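Local coordinates for virulence protein vsdE (Salmonella enterica, PDB 5LQ6) that acts as a cysteine hydrolase effector of Salmonella that suppresses host immune responses and contributes to bacterial virulence, at residues N30-I35 against S108-K113; L78-L83 against D166-V171; S147-A152 against Y210-D215. The protein carries 4 engineered substitutions. All blocks are in the same frame, centred on the assembly; numbering follows the deposited sequence. Where two conformers were deposited one is given.

Contact 1 of 3, residues N30-I35 against S108-K113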
ATOM      1  N   ASN A  30      14.751  15.251  -7.276  1.00 39.51           N
ATOM      2  CA  ASN A  30      14.669  15.499  -5.847  1.00 45.66           C
ATOM      3  C   ASN A  30      13.830  14.423  -5.195  1.00 41.42           C
ATOM      4  O   ASN A  30      14.199  13.895  -4.152  1.00 40.71           O
ATOM      5  CB  ASN A  30      14.137  16.900  -5.562  1.00 52.90           C
ATOM      6  CG  ASN A  30      15.131  17.989  -5.963  1.00 61.10           C
ATOM      7  OD1 ASN A  30      16.352  17.761  -6.030  1.00 59.96           O
ATOM      8  ND2 ASN A  30      14.612  19.184  -6.236  1.00 67.83           N
ATOM      9  N   GLU A  31      12.717  14.089  -5.846  1.00 36.65           N
ATOM     10  CA  GLU A  31      11.860  13.005  -5.433  1.00 34.82           C
ATOM     11  C   GLU A  31      12.584  11.664  -5.302  1.00 30.54           C
ATOM     12  O   GLU A  31      12.414  10.947  -4.318  1.00 27.52           O
ATOM     13  CB  GLU A  31      10.747  12.877  -6.450  1.00 40.08           C
ATOM     14  CG  GLU A  31       9.657  11.926  -6.050  1.00 45.10           C
ATOM     15  CD  GLU A  31       8.279  12.339  -6.550  1.00 50.78           C
ATOM     16  OE1 GLU A  31       8.116  13.422  -7.187  1.00 49.76           O
ATOM     17  OE2 GLU A  31       7.358  11.532  -6.321  1.00 51.07           O
ATOM     18  N   VAL A  32      13.361  11.313  -6.312  1.00 25.30           N
ATOM     19  CA  VAL A  32      14.134  10.078  -6.261  1.00 24.61           C
ATOM     20  C   VAL A  32      15.143  10.118  -5.123  1.00 25.54           C
ATOM     21  O   VAL A  32      15.384   9.096  -4.454  1.00 23.60           O
ATOM     22  CB  VAL A  32      14.792   9.764  -7.628  1.00 23.99           C
ATOM     23  CG1 VAL A  32      15.693   8.550  -7.531  1.00 23.67           C
ATOM     24  CG2 VAL A  32      13.725   9.512  -8.673  1.00 24.77           C
ATOM     25  N   LYS A  33      15.738  11.300  -4.906  1.00 27.91           N
ATOM     26  CA  LYS A  33      16.639  11.478  -3.770  1.00 31.12           C
ATOM     27  C   LYS A  33      15.959  11.310  -2.419  1.00 26.85           C
ATOM     28  O   LYS A  33      16.523  10.657  -1.520  1.00 28.67           O
ATOM     29  CB  LYS A  33      17.317  12.869  -3.825  1.00 39.03           C
ATOM     30  CG  LYS A  33      18.471  12.918  -4.821  1.00 46.71           C
ATOM     31  CD  LYS A  33      19.512  13.972  -4.458  1.00 58.48           C
ATOM     32  CE  LYS A  33      20.881  13.569  -4.986  1.00 67.09           C
ATOM     33  NZ  LYS A  33      20.846  13.253  -6.448  1.00 69.56           N
ATOM     34  N   ARG A  34      14.788  11.902  -2.259  1.00 27.19           N
ATOM     35  CA  ARG A  34      13.993  11.719  -1.037  1.00 30.31           C
ATOM     36  C   ARG A  34      13.665  10.245  -0.816  1.00 29.33           C
ATOM     37  O   ARG A  34      13.786   9.715   0.309  1.00 28.35           O
ATOM     38  CB  ARG A  34      12.724  12.550  -1.064  1.00 33.17           C
ATOM     39  CG  ARG A  34      12.968  14.029  -0.831  1.00 38.53           C
ATOM     40  CD  ARG A  34      11.651  14.805  -0.856  1.00 43.65           C
ATOM     41  NE  ARG A  34      11.116  15.003  -2.217  1.00 52.69           N
ATOM     42  CZ  ARG A  34      11.218  16.130  -2.938  1.00 57.96           C
ATOM     43  NH1 ARG A  34      11.841  17.204  -2.452  1.00 59.95           N
ATOM     44  NH2 ARG A  34      10.695  16.187  -4.162  1.00 59.24           N
ATOM     45  N   ILE A  35      13.320   9.548  -1.902  1.00 26.25           N
ATOM     46  CA  ILE A  35      13.079   8.121  -1.788  1.00 23.94           C
ATOM     47  C   ILE A  35      14.324   7.351  -1.379  1.00 23.90           C
ATOM     48  O   ILE A  35      14.270   6.494  -0.469  1.00 24.28           O
ATOM     49  CB  ILE A  35      12.454   7.519  -3.073  1.00 22.21           C
ATOM     50  CG1 ILE A  35      11.083   8.156  -3.332  1.00 22.40           C
ATOM     51  CG2 ILE A  35      12.344   6.006  -2.964  1.00 20.37           C
ATOM     52  CD1 ILE A  35      10.595   8.017  -4.754  1.00 21.89           C
ATOM     53  N   SER A 108       3.137   8.448  -6.809  1.00 24.96           N
ATOM     54  CA  SER A 108       3.065   6.998  -6.780  1.00 24.42           C
ATOM     55  C   SER A 108       3.658   6.376  -8.034  1.00 22.48           C
ATOM     56  O   SER A 108       4.122   5.243  -7.973  1.00 20.67           O
ATOM     57  CB  SER A 108       1.669   6.444  -6.466  1.00 25.67           C
ATOM     58  OG  SER A 108       0.750   6.782  -7.456  1.00 30.57           O
ATOM     59  N   ALA A 109       3.609   7.076  -9.171  1.00 21.45           N
ATOM     60  CA  ALA A 109       4.204   6.550 -10.407  1.00 22.15           C
ATOM     61  C   ALA A 109       5.735   6.397 -10.252  1.00 19.99           C
ATOM     62  O   ALA A 109       6.314   5.379 -10.628  1.00 20.48           O
ATOM     63  CB  ALA A 109       3.904   7.475 -11.568  1.00 24.50           C
ATOM     64  N   ILE A 110       6.377   7.431  -9.711  1.00 19.33           N
ATOM     65  CA  ILE A 110       7.818   7.376  -9.479  1.00 18.32           C
ATOM     66  C   ILE A 110       8.129   6.317  -8.441  1.00 16.76           C
ATOM     67  O   ILE A 110       9.040   5.494  -8.606  1.00 15.28           O
ATOM     68  CB  ILE A 110       8.386   8.760  -9.054  1.00 22.02           C
ATOM     69  CG1 ILE A 110       8.167   9.754 -10.194  1.00 24.87           C
ATOM     70  CG2 ILE A 110       9.846   8.657  -8.588  1.00 20.46           C
ATOM     71  CD1 ILE A 110       8.683  11.146  -9.854  1.00 27.18           C
ATOM     72  N   VAL A 111       7.338   6.272  -7.360  1.00 15.91           N
ATOM     73  CA  VAL A 111       7.587   5.265  -6.352  1.00 14.41           C
ATOM     74  C   VAL A 111       7.421   3.862  -6.928  1.00 13.76           C
ATOM     75  O   VAL A 111       8.241   2.972  -6.660  1.00 13.49           O
ATOM     76  CB  VAL A 111       6.679   5.466  -5.088  1.00 14.61           C
ATOM     77  CG1 VAL A 111       6.698   4.283  -4.141  1.00 15.52           C
ATOM     78  CG2 VAL A 111       7.043   6.773  -4.383  1.00 17.65           C
ATOM     79  N   ASP A 112       6.386   3.632  -7.722  1.00 14.49           N
ATOM     80  CA  ASP A 112       6.156   2.338  -8.285  1.00 13.70           C
ATOM     81  C   ASP A 112       7.282   1.947  -9.282  1.00 12.29           C
ATOM     82  O   ASP A 112       7.733   0.814  -9.309  1.00 13.81           O
ATOM     83  CB  ASP A 112       4.816   2.286  -9.053  1.00 14.75           C
ATOM     84  CG  ASP A 112       3.615   2.126  -8.171  1.00 19.79           C
ATOM     85  OD1 ASP A 112       3.719   1.953  -6.899  1.00 20.76           O
ATOM     86  OD2 ASP A 112       2.484   2.130  -8.797  1.00 22.06           O
ATOM     87  N   LYS A 113       7.707   2.921 -10.093  1.00 13.32           N
ATOM     88  CA  LYS A 113       8.774   2.654 -11.044  1.00 13.97           C
ATOM     89  C   LYS A 113      10.045   2.196 -10.314  1.00 13.67           C
ATOM     90  O   LYS A 113      10.728   1.285 -10.752  1.00 13.50           O
ATOM     91  CB  LYS A 113       9.031   3.878 -11.907  1.00 16.03           C
ATOM     92  CG  LYS A 113       8.030   4.024 -13.027  1.00 17.64           C
ATOM     93  CD  LYS A 113       8.225   5.287 -13.853  1.00 20.81           C
ATOM     94  CE  LYS A 113       7.119   5.379 -14.873  1.00 28.19           C
ATOM     95  NZ  LYS A 113       7.364   6.530 -15.778  1.00 29.60           N
TER
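I110 shows how one branched side chain can serve several neighbours at once when two helices meet at an angle. Its CB faces helix 29-38 and lies 4.0 Å from E31 OE2. There the chain divides. The CG2 branch, set anti to the backbone N by a chi1 of -63°, is shared between two residues one helical turn apart: V32 offers CG2 at 4.0 Å, its side chain crossing that of I110 at about a right angle, and I35 brings up CD1. The other branch runs through CG1 into a fully extended tip, and CD1 comes to rest over the flat of the E31 carboxylate, 3.5 Å from E31 CD and only slightly farther from the two oxygens.

The two short segments run with their axes 10.6 Å apart and at 56° to each other, so largely apolar side chains fill the gap between backbones. This is a largely apolar helix-helix seam at one side of the SpvD fold, and helix 76-89 closes it: I35 also touches L78, while V111 reaches V77. V111 CG2 itself meets I35 CD1 at 3.8 Å.

The polar end of E31 is satisfied at the rim of this layer, where OE2 accepts a hydrogen bond from the backbone N of D107, immediately before helix 108-116.

Contact 2 of 3, residues L78-L83 against D166-V171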
ATOM      1  N   LEU A  78       5.158   6.028  -0.022  1.00 13.28           N
ATOM      2  CA  LEU A  78       6.298   5.132   0.099  1.00 13.76           C
ATOM      3  C   LEU A  78       6.062   3.964   1.025  1.00 12.12           C
ATOM      4  O   LEU A  78       6.386   2.802   0.698  1.00 12.84           O
ATOM      5  CB  LEU A  78       7.566   5.923   0.550  1.00 15.58           C
ATOM      6  CG  LEU A  78       8.867   5.115   0.609  1.00 18.01           C
ATOM      7  CD1 LEU A  78       9.267   4.421  -0.692  1.00 19.00           C
ATOM      8  CD2 LEU A  78       9.979   6.030   1.086  1.00 20.27           C
ATOM      9  N   LEU A  79       5.466   4.264   2.178  1.00 12.79           N
ATOM     10  CA  LEU A  79       5.163   3.218   3.153  1.00 12.24           C
ATOM     11  C   LEU A  79       4.294   2.121   2.570  1.00 12.07           C
ATOM     12  O   LEU A  79       4.523   0.942   2.753  1.00 13.51           O
ATOM     13  CB  LEU A  79       4.515   3.779   4.401  1.00 13.16           C
ATOM     14  CG  LEU A  79       5.378   4.650   5.330  1.00 15.48           C
ATOM     15  CD1 LEU A  79       4.505   5.296   6.337  1.00 17.31           C
ATOM     16  CD2 LEU A  79       6.408   3.725   5.962  1.00 18.23           C
ATOM     17  N   SER A  80       3.236   2.538   1.877  1.00 11.89           N
ATOM     18  CA  SER A  80       2.296   1.563   1.344  0.74 11.64           C
ATOM     19  C   SER A  80       2.903   0.699   0.270  1.00 11.99           C
ATOM     20  O   SER A  80       2.585  -0.471   0.141  1.00 11.00           O
ATOM     21  CB  SER A  80       1.061   2.270   0.821  0.74 10.73           C
ATOM     22  OG  SER A  80       0.382   3.008   1.815  0.74 10.18           O
ATOM     23  N   ALA A  81       3.797   1.286  -0.549  1.00 12.09           N
ATOM     24  CA  ALA A  81       4.483   0.528  -1.577  1.00 12.40           C
ATOM     25  C   ALA A  81       5.490  -0.454  -0.982  1.00 12.17           C
ATOM     26  O   ALA A  81       5.564  -1.615  -1.401  1.00 12.89           O
ATOM     27  CB  ALA A  81       5.179   1.498  -2.511  1.00 13.60           C
ATOM     28  N   CYS A  82       6.212  -0.032   0.018  1.00 13.32           N
ATOM     29  CA  CYS A  82       7.123  -0.895   0.785  1.00 14.18           C
ATOM     30  C   CYS A  82       6.368  -2.094   1.359  1.00 13.38           C
ATOM     31  O   CYS A  82       6.757  -3.234   1.246  1.00 13.21           O
ATOM     32  CB  CYS A  82       7.776  -0.146   1.928  1.00 14.23           C
ATOM     33  SG  CYS A  82       9.099   0.982   1.432  1.00 18.33           S
ATOM     34  N   LEU A  83       5.243  -1.793   2.012  1.00 12.95           N
ATOM     35  CA  LEU A  83       4.466  -2.864   2.615  1.00 13.67           C
ATOM     36  C   LEU A  83       3.955  -3.807   1.565  1.00 11.77           C
ATOM     37  O   LEU A  83       3.938  -5.018   1.744  1.00 12.20           O
ATOM     38  CB  LEU A  83       3.317  -2.263   3.436  1.00 12.81           C
ATOM     39  CG  LEU A  83       2.442  -3.254   4.181  1.00 13.44           C
ATOM     40  CD1 LEU A  83       3.276  -4.153   5.084  1.00 13.70           C
ATOM     41  CD2 LEU A  83       1.371  -2.510   4.987  1.00 13.28           C
ATOM     42  N   ASP A 166      -2.414   7.087   0.543  1.00 11.29           N
ATOM     43  CA  ASP A 166      -2.302   5.680   0.196  1.00 11.73           C
ATOM     44  C   ASP A 166      -2.225   4.825   1.448  1.00 11.70           C
ATOM     45  O   ASP A 166      -1.693   5.227   2.454  1.00 12.12           O
ATOM     46  CB  ASP A 166      -1.053   5.382  -0.640  1.00 12.61           C
ATOM     47  CG  ASP A 166      -1.188   5.705  -2.122  1.00 15.03           C
ATOM     48  OD1 ASP A 166      -2.127   6.422  -2.499  1.00 16.94           O
ATOM     49  OD2 ASP A 166      -0.335   5.230  -2.894  1.00 17.58           O
ATOM     50  N   PHE A 167      -2.806   3.629   1.347  1.00 10.37           N
ATOM     51  CA  PHE A 167      -2.784   2.625   2.392  1.00 10.08           C
ATOM     52  C   PHE A 167      -2.947   1.253   1.733  1.00  9.80           C
ATOM     53  O   PHE A 167      -2.844   1.144   0.516  1.00 10.87           O
ATOM     54  CB  PHE A 167      -3.783   2.927   3.509  1.00 12.25           C
ATOM     55  CG  PHE A 167      -5.206   3.138   3.039  1.00 11.04           C
ATOM     56  CD1 PHE A 167      -5.571   4.331   2.481  1.00 13.55           C
ATOM     57  CD2 PHE A 167      -6.152   2.122   3.123  1.00 11.64           C
ATOM     58  CE1 PHE A 167      -6.873   4.550   2.063  1.00 13.41           C
ATOM     59  CE2 PHE A 167      -7.449   2.335   2.692  1.00 13.66           C
ATOM     60  CZ  PHE A 167      -7.794   3.532   2.143  1.00 13.02           C
ATOM     61  N   ASN A 168      -3.138   0.224   2.506  1.00 10.13           N
ATOM     62  CA  ASN A 168      -3.105  -1.150   2.009  1.00 11.15           C
ATOM     63  C   ASN A 168      -4.340  -1.932   2.385  1.00 10.42           C
ATOM     64  O   ASN A 168      -5.093  -1.567   3.283  1.00 10.82           O
ATOM     65  CB  ASN A 168      -1.857  -1.905   2.508  1.00 11.39           C
ATOM     66  CG  ASN A 168      -0.557  -1.247   2.081  1.00 11.53           C
ATOM     67  OD1 ASN A 168      -0.178  -0.196   2.586  1.00 12.53           O
ATOM     68  ND2 ASN A 168       0.114  -1.878   1.131  1.00 12.12           N
ATOM     69  N   ALA A 169      -4.600  -3.012   1.665  1.00 10.33           N
ATOM     70  CA  ALA A 169      -5.700  -3.899   2.004  1.00 11.48           C
ATOM     71  C   ALA A 169      -5.230  -5.329   1.668  1.00 12.55           C
ATOM     72  O   ALA A 169      -4.660  -5.570   0.591  1.00 12.45           O
ATOM     73  CB  ALA A 169      -6.944  -3.554   1.245  1.00 13.47           C
ATOM     74  N   VAL A 170      -5.474  -6.266   2.584  1.00 11.74           N
ATOM     75  CA  VAL A 170      -5.151  -7.659   2.381  1.00 13.03           C
ATOM     76  C   VAL A 170      -6.329  -8.515   2.782  1.00 12.49           C
ATOM     77  O   VAL A 170      -6.938  -8.296   3.820  1.00 14.63           O
ATOM     78  CB  VAL A 170      -3.904  -8.081   3.162  1.00 14.77           C
ATOM     79  CG1 VAL A 170      -3.569  -9.563   3.041  1.00 17.73           C
ATOM     80  CG2 VAL A 170      -2.662  -7.292   2.725  1.00 15.84           C
ATOM     81  N   VAL A 171      -6.627  -9.498   1.962  1.00 11.20           N
ATOM     82  CA  VAL A 171      -7.672 -10.502   2.299  1.00 11.35           C
ATOM     83  C   VAL A 171      -7.076 -11.557   3.200  1.00 11.08           C
ATOM     84  O   VAL A 171      -6.029 -12.171   2.886  1.00 13.60           O
ATOM     85  CB  VAL A 171      -8.245 -11.138   1.016  1.00 10.57           C
ATOM     86  CG1 VAL A 171      -9.263 -12.212   1.365  1.00 12.13           C
ATOM     87  CG2 VAL A 171      -8.836 -10.103   0.090  1.00 11.90           C
TER
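A chi1 of -59° in N168 sets CG beside the residue's own backbone N, and the next torsion turns the amide up to the S80 carbonyl; in L83, CG stands anti to the backbone N and so points toward the strand, bringing the leucine up to the same amide. These groups meet where helix 76-89 lies on strand 163-172, the central helix-on-sheet arrangement of papain-like clan CA folds. In such folds the nucleophile begins the helix and the histidine lies on the sheet, and the positions of C76 and H165 are consistent with that plan.

The helix and strand segments run 26° apart in direction, with axes 7.1 Å from one another, close for a helix lying on a strand. A small residue sits at the nearest point: S80 faces F167 backbone to backbone, with CA atoms 5.3 Å apart, and its CB also packs on D166 CB at 4.0 Å. F167 directs its own side chain the other way, to I129 of helix 129-143, so the sheet is covered by helices on both faces.

The amide of N168 is held through both its edge and a face. ND2 donates to S80 O at 3.0 Å, almost straight at 172° and with the acceptor in the amide plane. OD1 rests 3.3 Å from S80 CA, and the second torsion of L83 lays its CD2 over the flat of the amide, 3.7 Å from N168 CG.

Contact 3 of 3, residues S147-A152 against Y210-D215; sequences SFIISA and YVRAYD
Four backbone hydrogen bonds join I149 and S151 to R212 and Y210 in two antiparallel hydrogen-bonded pairs. I149 N reaches R212 O at 2.8 Å and R212 N returns to I149 O at 2.9 Å; S151 and Y210 repeat the exchange. Between them the non-hydrogen-bonded pair I150 and V211 lie side by side, I150 packing on V132 and I136 of helix 129-143 and V211 on L126. V211 CG1 also meets F148 CD2 obliquely, at 3.5 Å.

On the face shared by I149, S151 and R212, the arginine leans across to the neighbouring strand. Its CG lies between backbone N and carbonyl carbon (chi1 70°), and the extended chain beyond brings the guanidinium alongside I149, whose CD1 lies over one face, off toward its rim. A water in the guanidinium plane accepts from R212 NH1 at 3.0 Å and donates to S151 OG at 2.7 Å and to I149 O at 3.1 Å.

Farther out, R212 pairs with D112 on helix 108-116 and D166 on strand 163-172, which also bonds S151 OG. The buried cation probably favours the ionised form of both aspartates, and the two salt bridges and the water probably limit rotation of the guanidinium.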
ATOM      1  N   SER A 147      -3.782  -8.953  -2.090  1.00 13.00           N
ATOM      2  CA  SER A 147      -3.058  -7.812  -1.573  1.00 12.17           C
ATOM      3  C   SER A 147      -3.086  -6.621  -2.506  1.00 10.90           C
ATOM      4  O   SER A 147      -2.826  -6.762  -3.726  1.00 11.58           O
ATOM      5  CB  SER A 147      -1.621  -8.229  -1.310  1.00 12.47           C
ATOM      6  OG  SER A 147      -0.852  -7.113  -0.833  1.00 13.16           O
ATOM      7  N   PHE A 148      -3.423  -5.447  -1.979  1.00 10.65           N
ATOM      8  CA  PHE A 148      -3.690  -4.276  -2.787  1.00 10.43           C
ATOM      9  C   PHE A 148      -3.180  -3.012  -2.122  1.00  9.95           C
ATOM     10  O   PHE A 148      -3.072  -2.952  -0.901  1.00  9.90           O
ATOM     11  CB  PHE A 148      -5.187  -4.115  -3.052  1.00 12.27           C
ATOM     12  CG  PHE A 148      -5.852  -5.341  -3.641  1.00 13.15           C
ATOM     13  CD1 PHE A 148      -6.284  -6.364  -2.809  1.00 15.91           C
ATOM     14  CD2 PHE A 148      -5.906  -5.478  -5.020  1.00 17.33           C
ATOM     15  CE1 PHE A 148      -6.832  -7.510  -3.356  1.00 16.21           C
ATOM     16  CE2 PHE A 148      -6.477  -6.643  -5.558  1.00 18.93           C
ATOM     17  CZ  PHE A 148      -6.905  -7.622  -4.689  1.00 18.90           C
ATOM     18  N   ILE A 149      -2.900  -2.001  -2.935  1.00 10.43           N
ATOM     19  CA  ILE A 149      -2.637  -0.649  -2.457  1.00  9.56           C
ATOM     20  C   ILE A 149      -3.879   0.188  -2.783  1.00  9.94           C
ATOM     21  O   ILE A 149      -4.373   0.128  -3.921  1.00 11.92           O
ATOM     22  CB  ILE A 149      -1.394   0.025  -3.056  1.00 10.71           C
ATOM     23  CG1 ILE A 149      -0.147  -0.837  -2.841  1.00 11.38           C
ATOM     24  CG2 ILE A 149      -1.180   1.406  -2.479  1.00 10.32           C
ATOM     25  CD1 ILE A 149       1.100  -0.339  -3.608  1.00 13.15           C
ATOM     26  N   ILE A 150      -4.347   0.951  -1.804  1.00  9.75           N
ATOM     27  CA  ILE A 150      -5.519   1.804  -1.999  1.00 11.50           C
ATOM     28  C   ILE A 150      -5.060   3.226  -2.058  1.00 11.67           C
ATOM     29  O   ILE A 150      -4.251   3.660  -1.206  1.00 12.80           O
ATOM     30  CB  ILE A 150      -6.529   1.654  -0.870  1.00 13.02           C
ATOM     31  CG1 ILE A 150      -6.725   0.193  -0.471  1.00 14.91           C
ATOM     32  CG2 ILE A 150      -7.837   2.365  -1.197  1.00 14.64           C
ATOM     33  CD1 ILE A 150      -7.264  -0.672  -1.527  1.00 15.79           C
ATOM     34  N   SER A 151      -5.538   4.014  -3.005  1.00 13.04           N
ATOM     35  CA  SER A 151      -5.277   5.452  -3.082  1.00 13.23           C
ATOM     36  C   SER A 151      -6.603   6.174  -2.928  1.00 16.43           C
ATOM     37  O   SER A 151      -7.557   5.904  -3.688  1.00 17.65           O
ATOM     38  CB  SER A 151      -4.640   5.806  -4.428  1.00 14.56           C
ATOM     39  OG  SER A 151      -3.396   5.224  -4.592  1.00 17.51           O
ATOM     40  N   ALA A 152      -6.689   7.039  -1.927  1.00 14.49           N
ATOM     41  CA  ALA A 152      -7.887   7.820  -1.652  1.00 15.25           C
ATOM     42  C   ALA A 152      -7.606   9.271  -1.959  1.00 14.95           C
ATOM     43  O   ALA A 152      -6.554   9.819  -1.651  1.00 17.40           O
ATOM     44  CB  ALA A 152      -8.296   7.649  -0.246  1.00 16.34           C
ATOM     45  N   TYR A 210      -8.959   4.355  -5.600  1.00 14.76           N
ATOM     46  CA  TYR A 210      -8.382   3.506  -6.634  1.00 15.72           C
ATOM     47  C   TYR A 210      -7.634   2.389  -5.981  1.00 17.31           C
ATOM     48  O   TYR A 210      -7.108   2.574  -4.916  1.00 16.51           O
ATOM     49  CB  TYR A 210      -7.385   4.274  -7.503  1.00 17.56           C
ATOM     50  CG  TYR A 210      -7.977   5.421  -8.248  1.00 21.21           C
ATOM     51  CD1 TYR A 210      -8.162   6.638  -7.643  1.00 23.17           C
ATOM     52  CD2 TYR A 210      -8.411   5.245  -9.523  1.00 23.42           C
ATOM     53  CE1 TYR A 210      -8.746   7.713  -8.314  1.00 28.02           C
ATOM     54  CE2 TYR A 210      -8.982   6.320 -10.226  1.00 25.70           C
ATOM     55  CZ  TYR A 210      -9.157   7.520  -9.599  1.00 26.86           C
ATOM     56  OH  TYR A 210      -9.734   8.568 -10.306  1.00 35.21           O
ATOM     57  N   VAL A 211      -7.646   1.214  -6.608  1.00 15.50           N
ATOM     58  CA  VAL A 211      -6.961   0.036  -6.123  0.74 15.63           C
ATOM     59  C   VAL A 211      -5.909  -0.353  -7.137  1.00 15.11           C
ATOM     60  O   VAL A 211      -6.181  -0.333  -8.330  1.00 15.95           O
ATOM     61  CB  VAL A 211      -7.977  -1.111  -5.956  0.74 15.85           C
ATOM     62  CG1 VAL A 211      -7.352  -2.344  -5.316  0.74 17.41           C
ATOM     63  CG2 VAL A 211      -9.183  -0.633  -5.124  0.74 17.23           C
ATOM     64  N   ARG A 212      -4.696  -0.670  -6.701  1.00 13.88           N
ATOM     65  CA  ARG A 212      -3.669  -1.173  -7.604  1.00 14.77           C
ATOM     66  C   ARG A 212      -2.910  -2.314  -6.921  1.00 13.54           C
ATOM     67  O   ARG A 212      -2.951  -2.459  -5.700  1.00 14.03           O
ATOM     68  CB  ARG A 212      -2.726  -0.086  -8.088  1.00 14.13           C
ATOM     69  CG  ARG A 212      -1.774   0.484  -7.068  1.00 15.38           C
ATOM     70  CD  ARG A 212      -1.114   1.764  -7.648  1.00 16.12           C
ATOM     71  NE  ARG A 212       0.180   2.092  -7.026  1.00 17.54           N
ATOM     72  CZ  ARG A 212       0.338   2.749  -5.874  1.00 17.79           C
ATOM     73  NH1 ARG A 212      -0.676   3.218  -5.192  1.00 17.53           N
ATOM     74  NH2 ARG A 212       1.565   2.982  -5.427  1.00 18.38           N
ATOM     75  N   ALA A 213      -2.214  -3.102  -7.709  1.00 13.86           N
ATOM     76  CA  ALA A 213      -1.482  -4.243  -7.200  1.00 12.94           C
ATOM     77  C   ALA A 213      -0.399  -4.697  -8.141  1.00 15.37           C
ATOM     78  O   ALA A 213      -0.564  -4.573  -9.377  1.00 18.65           O
ATOM     79  CB  ALA A 213      -2.403  -5.367  -6.894  1.00 15.67           C
ATOM     80  N   TYR A 214       0.661  -5.207  -7.574  1.00 16.22           N
ATOM     81  CA  TYR A 214       1.791  -5.736  -8.324  1.00 19.53           C
ATOM     82  C   TYR A 214       1.471  -7.128  -8.773  1.00 22.46           C
ATOM     83  O   TYR A 214       1.053  -7.931  -7.977  1.00 25.29           O
ATOM     84  CB  TYR A 214       3.044  -5.762  -7.410  1.00 19.60           C
ATOM     85  CG  TYR A 214       4.288  -6.345  -8.021  1.00 22.99           C
ATOM     86  CD1 TYR A 214       4.811  -5.840  -9.204  1.00 23.64           C
ATOM     87  CD2 TYR A 214       4.954  -7.384  -7.395  1.00 25.25           C
ATOM     88  CE1 TYR A 214       5.982  -6.363  -9.750  1.00 25.67           C
ATOM     89  CE2 TYR A 214       6.116  -7.916  -7.936  1.00 30.58           C
ATOM     90  CZ  TYR A 214       6.607  -7.409  -9.119  1.00 30.30           C
ATOM     91  OH  TYR A 214       7.760  -7.986  -9.652  1.00 34.16           O
ATOM     92  N   ASP A 215       1.722  -7.377 -10.057  1.00 28.03           N
ATOM     93  CA  ASP A 215       1.593  -8.672 -10.690  1.00 37.77           C
ATOM     94  C   ASP A 215       2.896  -8.945 -11.468  1.00 34.73           C
ATOM     95  O   ASP A 215       3.683  -9.766 -11.013  1.00 40.04           O
ATOM     96  CB  ASP A 215       0.397  -8.638 -11.631  1.00 42.49           C
ATOM     97  CG  ASP A 215       0.138  -9.971 -12.293  1.00 52.51           C
ATOM     98  OD1 ASP A 215       0.997 -10.880 -12.188  1.00 55.52           O
ATOM     99  OD2 ASP A 215      -0.934 -10.106 -12.923  1.00 53.79           O
TER
HETATM  100  O   HOH W   1      -3.648   2.649  -5.507  1.00 19.84           O

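Overall arrangement
The three contacts form one layered succession through the SpvD fold. Contact 1 lies outermost, its centre about 16 Å from that of contact 2 and about 17 Å from that of contact 3; the latter two centres are only about 8 Å apart. Helix 76-89 connects the first pair, with V111 CG1 touching A81 CB at 3.6 Å. Contacts 2 and 3 share a sheet, where F167 O and I150 N lie 2.8 Å apart across neighbouring strands. The salt bridge of R212 joins contact 3 to contact 1, and S108 CB lies 3.6 Å from R212 NH2. Contact 2 is nearest the probable Cys-His-Asp site (C76, H165, D185), which the side chain of F167 touches.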